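Local structure of capsular polysaccharide biosynthesis protein (Vibrio cholerae, 1XPJ) at residues Gln14-Thr17 / Asn22-Pro25; Ala48-Thr53 / Ile63-Ile68. The protein is of unknown function but is probably a haloacid dehalogenase-like hydrolase, perhaps acting in capsular polysaccharide biosynthesis. All blocks are in the same frame, centred on the assembly; numbering follows the deposited sequence.

Interaction 1 of 2, residues Gln14-Thr17 / Asn22-Pro25; sequences QANT and NVLP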
loop_
_atom_site.group_PDB
_atom_site.type_symbol
_atom_site.label_atom_id
_atom_site.label_comp_id
_atom_site.label_asym_id
_atom_site.label_seq_id
_atom_site.Cartn_x
_atom_site.Cartn_y
_atom_site.Cartn_z
ATOM N N GLN A 14 -17.803 5.263 -19.753
ATOM C CA GLN A 14 -19.028 4.564 -20.107
ATOM C C GLN A 14 -18.813 3.060 -20.185
ATOM O O GLN A 14 -19.749 2.302 -20.482
ATOM C CB GLN A 14 -19.557 5.077 -21.449
ATOM C CG GLN A 14 -19.996 6.531 -21.415
ATOM C CD GLN A 14 -20.551 7.028 -22.733
ATOM O OE1 GLN A 14 -20.998 6.246 -23.568
ATOM N NE2 GLN A 14 -20.529 8.339 -22.918
ATOM N N ALA A 15 -17.569 2.636 -19.955
ATOM C CA ALA A 15 -17.200 1.221 -19.988
ATOM C C ALA A 15 -17.709 0.479 -21.225
ATOM O O ALA A 15 -18.152 -0.650 -21.121
ATOM C CB ALA A 15 -17.678 0.512 -18.706
ATOM N N ASN A 16 -17.638 1.115 -22.385
ATOM C CA ASN A 16 -18.162 0.533 -23.624
ATOM C C ASN A 16 -17.184 -0.421 -24.315
ATOM O O ASN A 16 -17.577 -1.177 -25.208
ATOM C CB ASN A 16 -18.571 1.644 -24.606
ATOM C CG ASN A 16 -17.426 2.611 -24.896
ATOM O OD1 ASN A 16 -16.858 3.217 -23.978
ATOM N ND2 ASN A 16 -17.073 2.744 -26.171
ATOM N N THR A 17 -15.919 -0.385 -23.905
ATOM C CA THR A 17 -14.880 -1.166 -24.584
ATOM C C THR A 17 -13.757 -1.617 -23.641
ATOM O O THR A 17 -13.503 -0.968 -22.607
ATOM C CB THR A 17 -14.310 -0.392 -25.822
ATOM O OG1 THR A 17 -13.407 -1.235 -26.553
ATOM C CG2 THR A 17 -13.438 0.794 -25.393
ATOM N N ASN A 22 -9.183 4.002 -25.547
ATOM C CA ASN A 22 -10.242 4.539 -26.380
ATOM C C ASN A 22 -11.652 4.476 -25.787
ATOM O O ASN A 22 -12.652 4.638 -26.476
ATOM C CB ASN A 22 -10.161 3.759 -27.702
ATOM C CG ASN A 22 -8.961 4.235 -28.484
ATOM O OD1 ASN A 22 -8.891 5.391 -28.909
ATOM N ND2 ASN A 22 -7.991 3.326 -28.670
ATOM N N VAL A 23 -11.654 4.273 -24.459
ATOM C CA VAL A 23 -13.017 4.251 -23.861
ATOM C C VAL A 23 -13.718 5.664 -23.803
ATOM O O VAL A 23 -13.126 6.725 -23.685
ATOM C CB VAL A 23 -12.849 3.519 -22.511
ATOM C CG1 VAL A 23 -12.406 4.456 -21.419
ATOM C CG2 VAL A 23 -14.120 2.819 -22.090
ATOM N N LEU A 24 -15.069 5.679 -24.003
ATOM C CA LEU A 24 -15.795 6.939 -24.003
ATOM C C LEU A 24 -16.006 7.479 -22.567
ATOM O O LEU A 24 -16.182 6.729 -21.642
ATOM C CB LEU A 24 -17.163 6.731 -24.620
ATOM C CG LEU A 24 -17.163 6.391 -26.115
ATOM C CD1 LEU A 24 -18.558 6.099 -26.686
ATOM C CD2 LEU A 24 -16.593 7.527 -26.970
ATOM N N PRO A 25 -15.792 8.806 -22.581
ATOM C CA PRO A 25 -16.059 9.635 -21.385
ATOM C C PRO A 25 -17.565 9.800 -21.032
ATOM O O PRO A 25 -18.404 9.968 -21.900
ATOM C CB PRO A 25 -15.439 10.999 -21.643
ATOM C CG PRO A 25 -15.379 11.137 -23.167
ATOM C CD PRO A 25 -15.327 9.669 -23.659
HETATM O O HOH W 1 -14.945 4.059 -27.680
#

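Interaction 2 of 2, residues Ala48-Thr53 / Ile63-Ile68; sequences ARNMRT and IHTLPI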
loop_
_atom_site.group_PDB
_atom_site.type_symbol
_atom_site.label_atom_id
_atom_site.label_comp_id
_atom_site.label_asym_id
_atom_site.label_seq_id
_atom_site.Cartn_x
_atom_site.Cartn_y
_atom_site.Cartn_z
ATOM N N ALA A 48 -9.380 0.170 -9.148
ATOM C CA ALA A 48 -8.987 -1.245 -9.128
ATOM C C ALA A 48 -8.547 -1.785 -10.505
ATOM O O ALA A 48 -8.312 -2.997 -10.653
ATOM C CB ALA A 48 -10.115 -2.092 -8.567
ATOM N N ARG A 49 -8.450 -0.906 -11.505
ATOM C CA ARG A 49 -8.140 -1.325 -12.884
ATOM C C ARG A 49 -6.899 -2.198 -12.968
ATOM O O ARG A 49 -5.862 -1.849 -12.413
ATOM C CB ARG A 49 -7.953 -0.114 -13.807
ATOM C CG ARG A 49 -7.729 -0.526 -15.266
ATOM C CD ARG A 49 -7.454 0.628 -16.211
ATOM N NE ARG A 49 -8.636 1.452 -16.469
ATOM C CZ ARG A 49 -8.630 2.548 -17.220
ATOM N NH1 ARG A 49 -7.501 2.966 -17.790
ATOM N NH2 ARG A 49 -9.751 3.235 -17.397
ATOM N N ASN A 50 -7.026 -3.324 -13.668
ATOM C CA ASN A 50 -5.961 -4.312 -13.836
ATOM C C ASN A 50 -5.534 -5.115 -12.586
ATOM O O ASN A 50 -4.541 -5.861 -12.628
ATOM C CB ASN A 50 -4.747 -3.727 -14.575
ATOM C CG ASN A 50 -5.012 -3.498 -16.056
ATOM O OD1 ASN A 50 -5.978 -4.016 -16.628
ATOM N ND2 ASN A 50 -4.138 -2.743 -16.690
ATOM N N MET A 51 -6.285 -4.975 -11.493
ATOM C CA MET A 51 -6.098 -5.811 -10.321
ATOM C C MET A 51 -6.452 -7.268 -10.639
ATOM O O MET A 51 -5.802 -8.190 -10.186
ATOM C CB MET A 51 -6.881 -5.364 -9.091
ATOM C CG MET A 51 -6.336 -4.078 -8.473
ATOM S SD MET A 51 -5.523 -4.455 -6.918
ATOM C CE MET A 51 -3.818 -4.402 -7.491
ATOM N N ARG A 52 -7.487 -7.468 -11.455
ATOM C CA ARG A 52 -7.858 -8.819 -11.878
ATOM C C ARG A 52 -6.744 -9.397 -12.757
ATOM O O ARG A 52 -6.128 -10.402 -12.393
ATOM C CB ARG A 52 -9.206 -8.835 -12.603
ATOM C CG ARG A 52 -9.853 -10.196 -12.625
ATOM C CD ARG A 52 -10.064 -10.785 -14.005
ATOM N NE ARG A 52 -11.378 -10.452 -14.549
ATOM C CZ ARG A 52 -12.107 -11.278 -15.303
ATOM N NH1 ARG A 52 -11.656 -12.498 -15.606
ATOM N NH2 ARG A 52 -13.296 -10.881 -15.754
ATOM N N THR A 53 -6.473 -8.731 -13.884
ATOM C CA THR A 53 -5.409 -9.108 -14.820
ATOM C C THR A 53 -4.065 -9.451 -14.183
ATOM O O THR A 53 -3.458 -10.461 -14.515
ATOM C CB THR A 53 -5.216 -7.999 -15.875
ATOM O OG1 THR A 53 -6.362 -7.976 -16.735
ATOM C CG2 THR A 53 -4.040 -8.329 -16.840
ATOM N N ILE A 63 3.408 -0.240 -14.170
ATOM C CA ILE A 63 4.090 -0.229 -15.472
ATOM C C ILE A 63 3.103 -0.134 -16.612
ATOM O O ILE A 63 3.264 0.680 -17.520
ATOM C CB ILE A 63 4.973 -1.501 -15.698
ATOM C CG1 ILE A 63 6.100 -1.617 -14.673
ATOM C CG2 ILE A 63 5.574 -1.510 -17.120
ATOM C CD1 ILE A 63 6.810 -2.971 -14.735
ATOM N N HIS A 64 2.090 -0.991 -16.575
ATOM C CA HIS A 64 1.240 -1.184 -17.742
ATOM C C HIS A 64 -0.047 -0.381 -17.700
ATOM O O HIS A 64 -0.594 -0.042 -18.745
ATOM C CB HIS A 64 0.918 -2.667 -17.895
ATOM C CG HIS A 64 2.114 -3.510 -18.223
ATOM N ND1 HIS A 64 2.554 -4.530 -17.404
ATOM C CD2 HIS A 64 2.970 -3.471 -19.271
ATOM C CE1 HIS A 64 3.622 -5.093 -17.944
ATOM N NE2 HIS A 64 3.898 -4.466 -19.075
ATOM N N THR A 65 -0.528 -0.088 -16.490
ATOM C CA THR A 65 -1.846 0.530 -16.293
ATOM C C THR A 65 -1.801 2.047 -16.104
ATOM O O THR A 65 -2.581 2.770 -16.720
ATOM C CB THR A 65 -2.544 -0.109 -15.097
ATOM O OG1 THR A 65 -2.420 -1.535 -15.186
ATOM C CG2 THR A 65 -4.023 0.143 -15.162
ATOM N N LEU A 66 -0.891 2.521 -15.256
ATOM C CA LEU A 66 -0.811 3.954 -14.915
ATOM C C LEU A 66 -0.615 4.884 -16.110
ATOM O O LEU A 66 -1.358 5.855 -16.212
ATOM C CB LEU A 66 0.214 4.248 -13.813
ATOM C CG LEU A 66 -0.346 4.612 -12.429
ATOM C CD1 LEU A 66 0.813 4.719 -11.401
ATOM C CD2 LEU A 66 -1.192 5.924 -12.408
ATOM N N PRO A 67 0.340 4.623 -17.011
ATOM C CA PRO A 67 0.493 5.471 -18.205
ATOM C C PRO A 67 -0.803 5.706 -18.982
ATOM O O PRO A 67 -1.086 6.858 -19.297
ATOM C CB PRO A 67 1.517 4.712 -19.064
ATOM C CG PRO A 67 2.322 3.944 -18.062
ATOM C CD PRO A 67 1.349 3.547 -16.980
ATOM N N ILE A 68 -1.578 4.658 -19.250
ATOM C CA ILE A 68 -2.813 4.771 -20.028
ATOM C C ILE A 68 -3.905 5.531 -19.297
ATOM O O ILE A 68 -4.684 6.238 -19.933
ATOM C CB ILE A 68 -3.309 3.377 -20.489
ATOM C CG1 ILE A 68 -2.532 2.952 -21.728
ATOM C CG2 ILE A 68 -4.816 3.366 -20.809
ATOM C CD1 ILE A 68 -2.507 1.453 -21.949
HETATM O O HOH W 2 -4.932 1.901 -17.776
#

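Interaction 1 of 2, residues Gln14-Thr17 / Asn22-Pro25
Gln14-Thr17 and Asn22-Pro25 run nearly antiparallel, their end-to-end directions 169° apart, and the backbone N of Gln14 donates to Leu24 O over 2.9 Å. Gln14 adds a second bond from its side chain: the chain is extended beyond CG, and its NE2 lies 2.9 Å from Pro25 O, though it comes from above the carbonyl plane and the bond is bent to 136° at the hydrogen. Glutamine is long enough to pass Leu24 and reach the next carbonyl.

Asn16 does for Leu24 what a backbone carbonyl would do in a strand. With CG set between the backbone N and the carbonyl carbon (chi1 56°), its OD1 takes the Leu24 N-H on an in-plane lone pair at 3.0 Å, and its ND2 is joined through a water to Asn22 O. The same amide lies across the Leu24 side chain, ND2 3.6 Å from Leu24 CG. Val23, the buried residue here, lays CG2 3.9 Å from Thr17 CG2, while its carbonyl oxygen accepts from Trp72 NE1. The hydrogen bonds join the two arms of an irregular loop, with no strand pairing, between strand 3-6 and helix 27-38, following the DxDx(T/V)-like sequence expected of a haloacid dehalogenase-like fold.

Interaction 2 of 2, residues Ala48-Thr53 / Ile63-Ile68
Thr65, at the junction of helices 58-64 and 66-75, meets the loop 48-53 with both branches of its side chain. Its OG1 lies beside the backbone N (chi1 -46°) and receives a short, nearly straight hydrogen bond from Asn50 ND2, 2.6 Å long and 166° at the hydrogen, lying in the Asn50 amide plane. CG2, the other branch, rests on the aliphatic part of Arg49, 3.6 Å from its CD. Threonine suits the place because one small residue offers a polar and an apolar arm. A water 2.7 Å from Thr65 O is in turn 2.8 Å from Arg49 NH1, at the edge of the guanidinium.

Three residues on, Ile68 brings CG2 to 4.1 Å from Arg49 NH1, a loose apolar flank. In the conformer described, the arginine chain bends at chi3 (-72°), NH2 makes a salt bridge with Asp9, and Tyr20 adds a cation-pi contact. Asn50 is third in the type II turn from Ala48 to Met51, where the positive phi is one asparagine tolerates well. The chemistry implies a division of labour: Asn50 ties the turn to Thr65, while methyl groups and a water lie alongside an arginine whose charge is paired with Asp9, in the probable HAD-type motif.

Interaction 1 is a surface contact, with Val23 its one buried residue, whereas interaction 2 is partly buried, with Arg49 and Thr65 enclosed. The first joins two parts of a single loop between strand 3-6 and helix 27-38; the second ties the loop after strand 42-47 to the junction of two helices. Interaction 1 relies mainly on direct bonds to backbone groups, and interaction 2 on one side-chain bond plus methyl packing around an arginine. Each also has a water bridge. Their centres are 16 Å apart and they do not touch, yet both adjoin the probable HAD-type motif, which Val23 lies near and Arg49 touches.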